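Local coordinates for protein nitrite oxidoreductase subunit A (Kuenenia stuttgartiensis, PDB 7B04) that is a NarG-like subunit of the molybdopterin oxidoreductase family and holds a molybdenum atom, two MD1 ligands and an iron/sulfur cluster, at residues G238-H252 with L745-W758. Residues are numbered along the deposited sequence; the frame is centred on the assembly and turned at random.
Sequences GMYRFNNCLAIVDAH and LGELLRDKRFEDNW
Leu745 opens the contact by bringing CD1 to within 3.6 Å of Phe242 CZ, the two side chains crossing at about a right angle. One turn on, Leu749 lays CB over one face of the His252 ring, and its CD1 touches Val249 CG1. The chain then reverses at Arg750, which has positive phi. Asp751 follows as the polar hub. Its OD1 accepts from His252 NE2 (2.8 Å). Asp751 OD1 lies near the His252 ring plane, while NE2 comes to it from above the carboxylate plane. Arg753 holds the same carboxylate side-on: NE bonds the syn lone pair of Asp751 OD2, nearly straight at 176°, and NH2 bonds OD1. The bend of the arginine chain at chi3 (-66°) turns the guanidinium back to Asp751. Phe754 lies between Ile248 CD1, centred over one face at 4.1 Å from the ring centroid, and Leu745 CB on the opposite face. Val249 CG2 meets the Phe754 edge, 3.4 Å from Phe754 CZ. Asn757 offers its backbone O to Arg241, whose NE (2.8 Å) and NH2 both bond that one atom. Asn757 ND2 donates to Arg753 O and to Val589 O. Trp758 takes Arg241 CD over one face, because the arginine runs extended across the indole before reaching Asn757. Cys245 SG sits obliquely 3.6 Å from Trp758 NE1. Helix 238-252 runs nearly parallel to helix 745-749 (8°) and nearly antiparallel to helix 753-757. Both pack on it. An apolar, aromatic middle lies between two polar grips: Arg241 on Asn757 O at one end, and at the other His252 on Asp751, which probably offsets the charge of Arg753.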
ATOM      1  N   GLY B 238      -9.013   1.362 -26.687  1.00 25.62           N
ATOM      2  CA  GLY B 238      -8.756   1.257 -28.110  1.00 25.17           C
ATOM      3  C   GLY B 238      -8.604  -0.172 -28.584  1.00 28.49           C
ATOM      4  O   GLY B 238      -8.742  -0.437 -29.781  1.00 28.85           O
ATOM      5  N   MET B 239      -8.310  -1.101 -27.668  1.00 32.52           N
ATOM      6  CA  MET B 239      -8.269  -2.513 -28.030  1.00 31.04           C
ATOM      7  C   MET B 239      -9.629  -2.996 -28.519  1.00 31.54           C
ATOM      8  O   MET B 239      -9.709  -3.802 -29.452  1.00 35.64           O
ATOM      9  CB  MET B 239      -7.810  -3.342 -26.833  1.00 23.86           C
ATOM     10  CG  MET B 239      -7.611  -4.816 -27.134  1.00 24.49           C
ATOM     11  SD  MET B 239      -6.253  -5.093 -28.281  1.00 35.02           S
ATOM     12  CE  MET B 239      -4.858  -4.729 -27.224  1.00 32.88           C
ATOM     13  N   TYR B 240     -10.711  -2.510 -27.904  1.00 28.86           N
ATOM     14  CA  TYR B 240     -12.043  -2.850 -28.392  1.00 31.44           C
ATOM     15  C   TYR B 240     -12.274  -2.303 -29.793  1.00 32.46           C
ATOM     16  O   TYR B 240     -12.981  -2.923 -30.596  1.00 36.22           O
ATOM     17  CB  TYR B 240     -13.115  -2.326 -27.435  1.00 27.48           C
ATOM     18  CG  TYR B 240     -13.174  -3.037 -26.100  1.00 29.27           C
ATOM     19  CD1 TYR B 240     -12.369  -4.138 -25.836  1.00 29.51           C
ATOM     20  CD2 TYR B 240     -14.047  -2.612 -25.108  1.00 30.71           C
ATOM     21  CE1 TYR B 240     -12.426  -4.788 -24.615  1.00 29.05           C
ATOM     22  CE2 TYR B 240     -14.113  -3.258 -23.889  1.00 27.07           C
ATOM     23  CZ  TYR B 240     -13.300  -4.342 -23.647  1.00 28.65           C
ATOM     24  OH  TYR B 240     -13.367  -4.981 -22.429  1.00 36.45           O
ATOM     25  N   ARG B 241     -11.686  -1.146 -30.104  1.00 32.69           N
ATOM     26  CA  ARG B 241     -11.740  -0.629 -31.467  1.00 33.02           C
ATOM     27  C   ARG B 241     -10.941  -1.514 -32.414  1.00 28.97           C
ATOM     28  O   ARG B 241     -11.366  -1.763 -33.549  1.00 27.96           O
ATOM     29  CB  ARG B 241     -11.219   0.808 -31.493  1.00 32.20           C
ATOM     30  CG  ARG B 241     -11.424   1.545 -32.804  1.00 28.71           C
ATOM     31  CD  ARG B 241     -10.851   2.951 -32.712  1.00 28.77           C
ATOM     32  NE  ARG B 241     -11.044   3.713 -33.944  1.00 35.43           N
ATOM     33  CZ  ARG B 241     -12.092   4.493 -34.182  1.00 31.85           C
ATOM     34  NH1 ARG B 241     -13.051   4.617 -33.275  1.00 32.26           N
ATOM     35  NH2 ARG B 241     -12.182   5.150 -35.330  1.00 31.82           N
ATOM     36  N   PHE B 242      -9.779  -1.994 -31.964  1.00 32.62           N
ATOM     37  CA  PHE B 242      -8.981  -2.907 -32.776  1.00 36.64           C
ATOM     38  C   PHE B 242      -9.754  -4.181 -33.092  1.00 33.02           C
ATOM     39  O   PHE B 242      -9.739  -4.658 -34.234  1.00 27.24           O
ATOM     40  CB  PHE B 242      -7.671  -3.235 -32.061  1.00 37.44           C
ATOM     41  CG  PHE B 242      -6.751  -4.118 -32.853  1.00 36.17           C
ATOM     42  CD1 PHE B 242      -5.988  -3.598 -33.884  1.00 31.20           C
ATOM     43  CD2 PHE B 242      -6.651  -5.470 -32.567  1.00 32.51           C
ATOM     44  CE1 PHE B 242      -5.140  -4.410 -34.616  1.00 29.70           C
ATOM     45  CE2 PHE B 242      -5.808  -6.287 -33.294  1.00 33.60           C
ATOM     46  CZ  PHE B 242      -5.051  -5.756 -34.321  1.00 29.53           C
ATOM     47  N   ASN B 243     -10.411  -4.697 -32.077  1.00 31.04           N
ATOM     48  CA  ASN B 243     -11.220  -5.920 -32.205  1.00 36.67           C
ATOM     49  C   ASN B 243     -12.302  -5.653 -33.240  1.00 36.78           C
ATOM     50  O   ASN B 243     -12.602  -6.512 -34.035  1.00 37.27           O
ATOM     51  CB  ASN B 243     -11.901  -6.177 -30.875  1.00 30.00           C
ATOM     52  CG  ASN B 243     -10.943  -6.744 -29.875  1.00 30.00           C
ATOM     53  OD1 ASN B 243      -9.931  -7.279 -30.255  1.00 30.00           O
ATOM     54  ND2 ASN B 243     -11.265  -6.653 -28.610  1.00 30.00           N
ATOM     55  N   ASN B 244     -12.875  -4.470 -33.198  1.00 36.39           N
ATOM     56  CA  ASN B 244     -13.934  -4.127 -34.168  1.00 38.68           C
ATOM     57  C   ASN B 244     -13.360  -4.124 -35.580  1.00 40.09           C
ATOM     58  O   ASN B 244     -13.996  -4.635 -36.461  1.00 39.44           O
ATOM     59  CB  ASN B 244     -14.550  -2.785 -33.808  1.00 30.00           C
ATOM     60  CG  ASN B 244     -15.801  -2.540 -34.594  1.00 30.00           C
ATOM     61  OD1 ASN B 244     -16.266  -3.420 -35.282  1.00 30.00           O
ATOM     62  ND2 ASN B 244     -16.321  -1.341 -34.527  1.00 30.00           N
ATOM     63  N   CYS B 245     -12.162  -3.587 -35.740  1.00 35.43           N
ATOM     64  CA  CYS B 245     -11.469  -3.429 -37.033  1.00 31.75           C
ATOM     65  C   CYS B 245     -11.203  -4.780 -37.669  1.00 30.53           C
ATOM     66  O   CYS B 245     -11.029  -4.840 -38.835  1.00 34.22           O
ATOM     67  CB  CYS B 245     -10.115  -2.799 -36.787  1.00 30.30           C
ATOM     68  SG  CYS B 245     -10.136  -0.999 -36.822  1.00 43.18           S
ATOM     69  N   LEU B 246     -11.038  -5.804 -36.873  1.00 35.78           N
ATOM     70  CA  LEU B 246     -10.742  -7.124 -37.416  1.00 39.81           C
ATOM     71  C   LEU B 246     -11.849  -7.659 -38.312  1.00 38.40           C
ATOM     72  O   LEU B 246     -11.648  -8.690 -38.963  1.00 34.50           O
ATOM     73  CB  LEU B 246     -10.472  -8.110 -36.283  1.00 32.49           C
ATOM     74  CG  LEU B 246      -9.170  -7.853 -35.527  1.00 26.42           C
ATOM     75  CD1 LEU B 246      -9.066  -8.799 -34.361  1.00 36.85           C
ATOM     76  CD2 LEU B 246      -7.971  -8.004 -36.447  1.00 20.68           C
ATOM     77  N   ALA B 247     -13.009  -6.999 -38.349  1.00 36.73           N
ATOM     78  CA  ALA B 247     -14.033  -7.367 -39.318  1.00 30.36           C
ATOM     79  C   ALA B 247     -13.506  -7.270 -40.744  1.00 35.66           C
ATOM     80  O   ALA B 247     -13.911  -8.055 -41.608  1.00 40.30           O
ATOM     81  CB  ALA B 247     -15.270  -6.486 -39.141  1.00 32.15           C
ATOM     82  N   ILE B 248     -12.612  -6.311 -41.009  1.00 32.06           N
ATOM     83  CA  ILE B 248     -12.001  -6.209 -42.334  1.00 29.18           C
ATOM     84  C   ILE B 248     -11.203  -7.467 -42.650  1.00 32.48           C
ATOM     85  O   ILE B 248     -11.279  -8.010 -43.758  1.00 43.36           O
ATOM     86  CB  ILE B 248     -11.115  -4.955 -42.432  1.00 29.00           C
ATOM     87  CG1 ILE B 248     -11.914  -3.689 -42.132  1.00 35.52           C
ATOM     88  CG2 ILE B 248     -10.496  -4.856 -43.816  1.00 31.77           C
ATOM     89  CD1 ILE B 248     -11.045  -2.449 -42.044  1.00 37.24           C
ATOM     90  N   VAL B 249     -10.412  -7.941 -41.683  1.00 30.84           N
ATOM     91  CA  VAL B 249      -9.624  -9.152 -41.900  1.00 37.33           C
ATOM     92  C   VAL B 249     -10.541 -10.335 -42.172  1.00 36.68           C
ATOM     93  O   VAL B 249     -10.234 -11.204 -42.998  1.00 34.81           O
ATOM     94  CB  VAL B 249      -8.698  -9.421 -40.699  1.00 36.25           C
ATOM     95  CG1 VAL B 249      -7.547 -10.328 -41.108  1.00 31.96           C
ATOM     96  CG2 VAL B 249      -8.174  -8.117 -40.125  1.00 26.47           C
ATOM     97  N   ASP B 250     -11.684 -10.384 -41.486  1.00 35.89           N
ATOM     98  CA  ASP B 250     -12.665 -11.430 -41.754  1.00 34.63           C
ATOM     99  C   ASP B 250     -13.199 -11.321 -43.176  1.00 29.98           C
ATOM    100  O   ASP B 250     -13.423 -12.337 -43.843  1.00 37.26           O
ATOM    101  CB  ASP B 250     -13.803 -11.349 -40.739  1.00 35.79           C
ATOM    102  CG  ASP B 250     -14.769 -12.508 -40.854  1.00 40.94           C
ATOM    103  OD1 ASP B 250     -14.401 -13.631 -40.449  1.00 38.41           O
ATOM    104  OD2 ASP B 250     -15.898 -12.296 -41.345  1.00 47.16           O
ATOM    105  N   ALA B 251     -13.417 -10.093 -43.652  1.00 29.33           N
ATOM    106  CA  ALA B 251     -13.836  -9.896 -45.037  1.00 35.18           C
ATOM    107  C   ALA B 251     -12.785 -10.417 -46.009  1.00 33.08           C
ATOM    108  O   ALA B 251     -13.123 -10.993 -47.050  1.00 36.81           O
ATOM    109  CB  ALA B 251     -14.124  -8.417 -45.294  1.00 37.86           C
ATOM    110  N   HIS B 252     -11.503 -10.215 -45.694  1.00 32.85           N
ATOM    111  CA  HIS B 252     -10.444 -10.738 -46.552  1.00 35.30           C
ATOM    112  C   HIS B 252     -10.345 -12.254 -46.445  1.00 35.24           C
ATOM    113  O   HIS B 252     -10.082 -12.939 -47.440  1.00 34.74           O
ATOM    114  CB  HIS B 252      -9.108 -10.088 -46.194  1.00 33.07           C
ATOM    115  CG  HIS B 252      -8.970  -8.678 -46.679  1.00 27.60           C
ATOM    116  ND1 HIS B 252      -8.669  -8.367 -47.988  1.00 26.03           N
ATOM    117  CD2 HIS B 252      -9.091  -7.496 -46.030  1.00 36.09           C
ATOM    118  CE1 HIS B 252      -8.610  -7.055 -48.124  1.00 31.50           C
ATOM    119  NE2 HIS B 252      -8.862  -6.502 -46.951  1.00 34.07           N
ATOM    120  N   LEU B 745      -1.496  -4.625 -40.526  1.00 28.42           N
ATOM    121  CA  LEU B 745      -2.566  -5.455 -41.068  1.00 28.51           C
ATOM    122  C   LEU B 745      -3.062  -4.899 -42.396  1.00 32.30           C
ATOM    123  O   LEU B 745      -3.343  -5.658 -43.331  1.00 32.95           O
ATOM    124  CB  LEU B 745      -3.718  -5.558 -40.067  1.00 24.26           C
ATOM    125  CG  LEU B 745      -3.501  -6.434 -38.832  1.00 22.61           C
ATOM    126  CD1 LEU B 745      -4.657  -6.272 -37.860  1.00 18.87           C
ATOM    127  CD2 LEU B 745      -3.332  -7.892 -39.228  1.00 16.93           C
ATOM    128  N   GLY B 746      -3.166  -3.574 -42.500  1.00 33.04           N
ATOM    129  CA  GLY B 746      -3.544  -2.968 -43.763  1.00 32.81           C
ATOM    130  C   GLY B 746      -2.447  -3.054 -44.802  1.00 33.37           C
ATOM    131  O   GLY B 746      -2.727  -3.195 -45.996  1.00 37.77           O
ATOM    132  N   GLU B 747      -1.190  -2.964 -44.368  1.00 33.53           N
ATOM    133  CA  GLU B 747      -0.075  -3.092 -45.299  1.00 31.89           C
ATOM    134  C   GLU B 747       0.003  -4.501 -45.874  1.00 34.00           C
ATOM    135  O   GLU B 747       0.263  -4.676 -47.070  1.00 36.29           O
ATOM    136  CB  GLU B 747       1.232  -2.723 -44.595  1.00 38.98           C
ATOM    137  CG  GLU B 747       2.461  -2.768 -45.485  1.00 44.95           C
ATOM    138  CD  GLU B 747       3.722  -2.356 -44.752  1.00 46.70           C
ATOM    139  OE1 GLU B 747       3.633  -2.038 -43.546  1.00 38.34           O
ATOM    140  OE2 GLU B 747       4.802  -2.351 -45.378  1.00 64.98           O
ATOM    141  N   LEU B 748      -0.229  -5.518 -45.039  1.00 36.46           N
ATOM    142  CA  LEU B 748      -0.196  -6.894 -45.522  1.00 33.71           C
ATOM    143  C   LEU B 748      -1.427  -7.238 -46.345  1.00 36.02           C
ATOM    144  O   LEU B 748      -1.347  -8.060 -47.265  1.00 39.36           O
ATOM    145  CB  LEU B 748      -0.071  -7.862 -44.347  1.00 29.81           C
ATOM    146  CG  LEU B 748       1.232  -7.806 -43.551  1.00 35.19           C
ATOM    147  CD1 LEU B 748       1.153  -8.738 -42.357  1.00 34.25           C
ATOM    148  CD2 LEU B 748       2.416  -8.160 -44.436  1.00 32.44           C
ATOM    149  N   LEU B 749      -2.566  -6.622 -46.042  1.00 40.17           N
ATOM    150  CA  LEU B 749      -3.810  -6.908 -46.744  1.00 39.11           C
ATOM    151  C   LEU B 749      -4.113  -5.907 -47.848  1.00 41.15           C
ATOM    152  O   LEU B 749      -5.184  -5.992 -48.459  1.00 41.50           O
ATOM    153  CB  LEU B 749      -4.974  -6.966 -45.750  1.00 30.57           C
ATOM    154  CG  LEU B 749      -4.902  -8.166 -44.806  1.00 33.56           C
ATOM    155  CD1 LEU B 749      -6.054  -8.157 -43.814  1.00 31.66           C
ATOM    156  CD2 LEU B 749      -4.876  -9.464 -45.601  1.00 26.75           C
ATOM    157  N   ARG B 750      -3.195  -4.977 -48.126  1.00 41.87           N
ATOM    158  CA  ARG B 750      -3.374  -3.954 -49.157  1.00 36.21           C
ATOM    159  C   ARG B 750      -4.719  -3.248 -48.995  1.00 38.05           C
ATOM    160  O   ARG B 750      -5.488  -3.079 -49.944  1.00 43.27           O
ATOM    161  CB  ARG B 750      -3.225  -4.557 -50.555  1.00 35.66           C
ATOM    162  CG  ARG B 750      -2.146  -5.627 -50.645  1.00 43.69           C
ATOM    163  CD  ARG B 750      -1.108  -5.299 -51.705  1.00 43.97           C
ATOM    164  N   ASP B 751      -4.995  -2.835 -47.762  1.00 35.42           N
ATOM    165  CA  ASP B 751      -6.248  -2.193 -47.401  1.00 35.20           C
ATOM    166  C   ASP B 751      -5.942  -0.878 -46.703  1.00 37.64           C
ATOM    167  O   ASP B 751      -5.123  -0.836 -45.781  1.00 49.90           O
ATOM    168  CB  ASP B 751      -7.088  -3.097 -46.490  1.00 42.83           C
ATOM    169  CG  ASP B 751      -8.577  -2.934 -46.718  1.00 44.66           C
ATOM    170  OD1 ASP B 751      -9.162  -3.754 -47.457  1.00 44.66           O
ATOM    171  OD2 ASP B 751      -9.164  -1.988 -46.154  1.00 44.27           O
ATOM    172  N   LYS B 752      -6.602   0.188 -47.146  1.00 35.88           N
ATOM    173  CA  LYS B 752      -6.419   1.507 -46.555  1.00 36.62           C
ATOM    174  C   LYS B 752      -7.382   1.744 -45.402  1.00 43.00           C
ATOM    175  O   LYS B 752      -7.081   2.538 -44.504  1.00 50.96           O
ATOM    176  CB  LYS B 752      -6.593   2.596 -47.619  1.00 26.66           C
ATOM    177  N   ARG B 753      -8.569   1.134 -45.459  1.00 39.08           N
ATOM    178  CA  ARG B 753      -9.563   1.254 -44.395  1.00 41.39           C
ATOM    179  C   ARG B 753      -9.021   0.937 -43.001  1.00 41.00           C
ATOM    180  O   ARG B 753      -9.651   1.325 -42.011  1.00 36.21           O
ATOM    181  CB  ARG B 753     -10.743   0.325 -44.689  1.00 36.33           C
ATOM    182  CG  ARG B 753     -11.465   0.641 -45.984  1.00 36.69           C
ATOM    183  CD  ARG B 753     -12.503  -0.418 -46.322  1.00 42.06           C
ATOM    184  NE  ARG B 753     -11.910  -1.720 -46.612  1.00 42.37           N
ATOM    185  CZ  ARG B 753     -12.602  -2.774 -47.032  1.00 42.17           C
ATOM    186  NH1 ARG B 753     -13.910  -2.676 -47.219  1.00 41.93           N
ATOM    187  NH2 ARG B 753     -11.987  -3.923 -47.274  1.00 43.98           N
ATOM    188  N   PHE B 754      -7.877   0.257 -42.883  1.00 44.18           N
ATOM    189  CA  PHE B 754      -7.297   0.044 -41.559  1.00 36.85           C
ATOM    190  C   PHE B 754      -6.764   1.344 -40.973  1.00 37.09           C
ATOM    191  O   PHE B 754      -7.050   1.680 -39.818  1.00 39.16           O
ATOM    192  CB  PHE B 754      -6.190  -1.009 -41.617  1.00 36.36           C
ATOM    193  CG  PHE B 754      -6.694  -2.422 -41.596  1.00 36.39           C
ATOM    194  CD1 PHE B 754      -7.072  -3.024 -40.406  1.00 33.37           C
ATOM    195  CD2 PHE B 754      -6.784  -3.150 -42.768  1.00 32.83           C
ATOM    196  CE1 PHE B 754      -7.534  -4.326 -40.392  1.00 29.13           C
ATOM    197  CE2 PHE B 754      -7.238  -4.450 -42.758  1.00 36.61           C
ATOM    198  CZ  PHE B 754      -7.617  -5.037 -41.571  1.00 33.37           C
ATOM    199  N   GLU B 755      -5.983   2.087 -41.756  1.00 34.12           N
ATOM    200  CA  GLU B 755      -5.431   3.341 -41.264  1.00 37.80           C
ATOM    201  C   GLU B 755      -6.500   4.412 -41.091  1.00 34.52           C
ATOM    202  O   GLU B 755      -6.301   5.344 -40.305  1.00 31.08           O
ATOM    203  CB  GLU B 755      -4.314   3.815 -42.195  1.00 30.70           C
ATOM    204  CG  GLU B 755      -2.940   3.341 -41.739  1.00 39.29           C
ATOM    205  CD  GLU B 755      -1.801   3.886 -42.575  1.00 53.16           C
ATOM    206  OE1 GLU B 755      -1.825   3.708 -43.810  1.00 57.83           O
ATOM    207  OE2 GLU B 755      -0.877   4.491 -41.992  1.00 55.36           O
ATOM    208  N   ASP B 756      -7.620   4.306 -41.811  1.00 37.21           N
ATOM    209  CA  ASP B 756      -8.704   5.270 -41.641  1.00 37.43           C
ATOM    210  C   ASP B 756      -9.317   5.170 -40.250  1.00 32.26           C
ATOM    211  O   ASP B 756      -9.677   6.190 -39.650  1.00 30.89           O
ATOM    212  CB  ASP B 756      -9.766   5.067 -42.720  1.00 42.25           C
ATOM    213  CG  ASP B 756      -9.220   5.283 -44.118  1.00 44.81           C
ATOM    214  OD1 ASP B 756      -8.144   5.904 -44.243  1.00 40.11           O
ATOM    215  OD2 ASP B 756      -9.869   4.838 -45.090  1.00 49.40           O
ATOM    216  N   ASN B 757      -9.450   3.951 -39.723  1.00 30.96           N
ATOM    217  CA  ASN B 757     -10.007   3.773 -38.388  1.00 33.04           C
ATOM    218  C   ASN B 757      -9.072   4.300 -37.308  1.00 34.51           C
ATOM    219  O   ASN B 757      -9.516   4.528 -36.178  1.00 35.21           O
ATOM    220  CB  ASN B 757     -10.329   2.297 -38.143  1.00 38.23           C
ATOM    221  CG  ASN B 757     -11.735   1.929 -38.578  1.00 45.82           C
ATOM    222  OD1 ASN B 757     -12.697   2.099 -37.826  1.00 41.17           O
ATOM    223  ND2 ASN B 757     -11.864   1.430 -39.802  1.00 40.51           N
ATOM    224  N   TRP B 758      -7.784   4.457 -37.617  1.00 36.22           N
ATOM    225  CA  TRP B 758      -6.792   4.995 -36.693  1.00 31.03           C
ATOM    226  C   TRP B 758      -6.138   6.258 -37.247  1.00 30.48           C
ATOM    227  O   TRP B 758      -4.995   6.568 -36.911  1.00 35.09           O
ATOM    228  CB  TRP B 758      -5.736   3.940 -36.369  1.00 32.95           C
ATOM    229  CG  TRP B 758      -6.324   2.719 -35.753  1.00 30.05           C
ATOM    230  CD1 TRP B 758      -6.717   1.587 -36.399  1.00 32.35           C
ATOM    231  CD2 TRP B 758      -6.602   2.508 -34.365  1.00 29.38           C
ATOM    232  NE1 TRP B 758      -7.219   0.678 -35.499  1.00 33.68           N
ATOM    233  CE2 TRP B 758      -7.160   1.220 -34.243  1.00 27.61           C
ATOM    234  CE3 TRP B 758      -6.432   3.282 -33.213  1.00 35.37           C
ATOM    235  CZ2 TRP B 758      -7.548   0.689 -33.016  1.00 24.89           C
ATOM    236  CZ3 TRP B 758      -6.818   2.752 -31.995  1.00 32.29           C
ATOM    237  CH2 TRP B 758      -7.369   1.468 -31.906  1.00 23.53           C
TER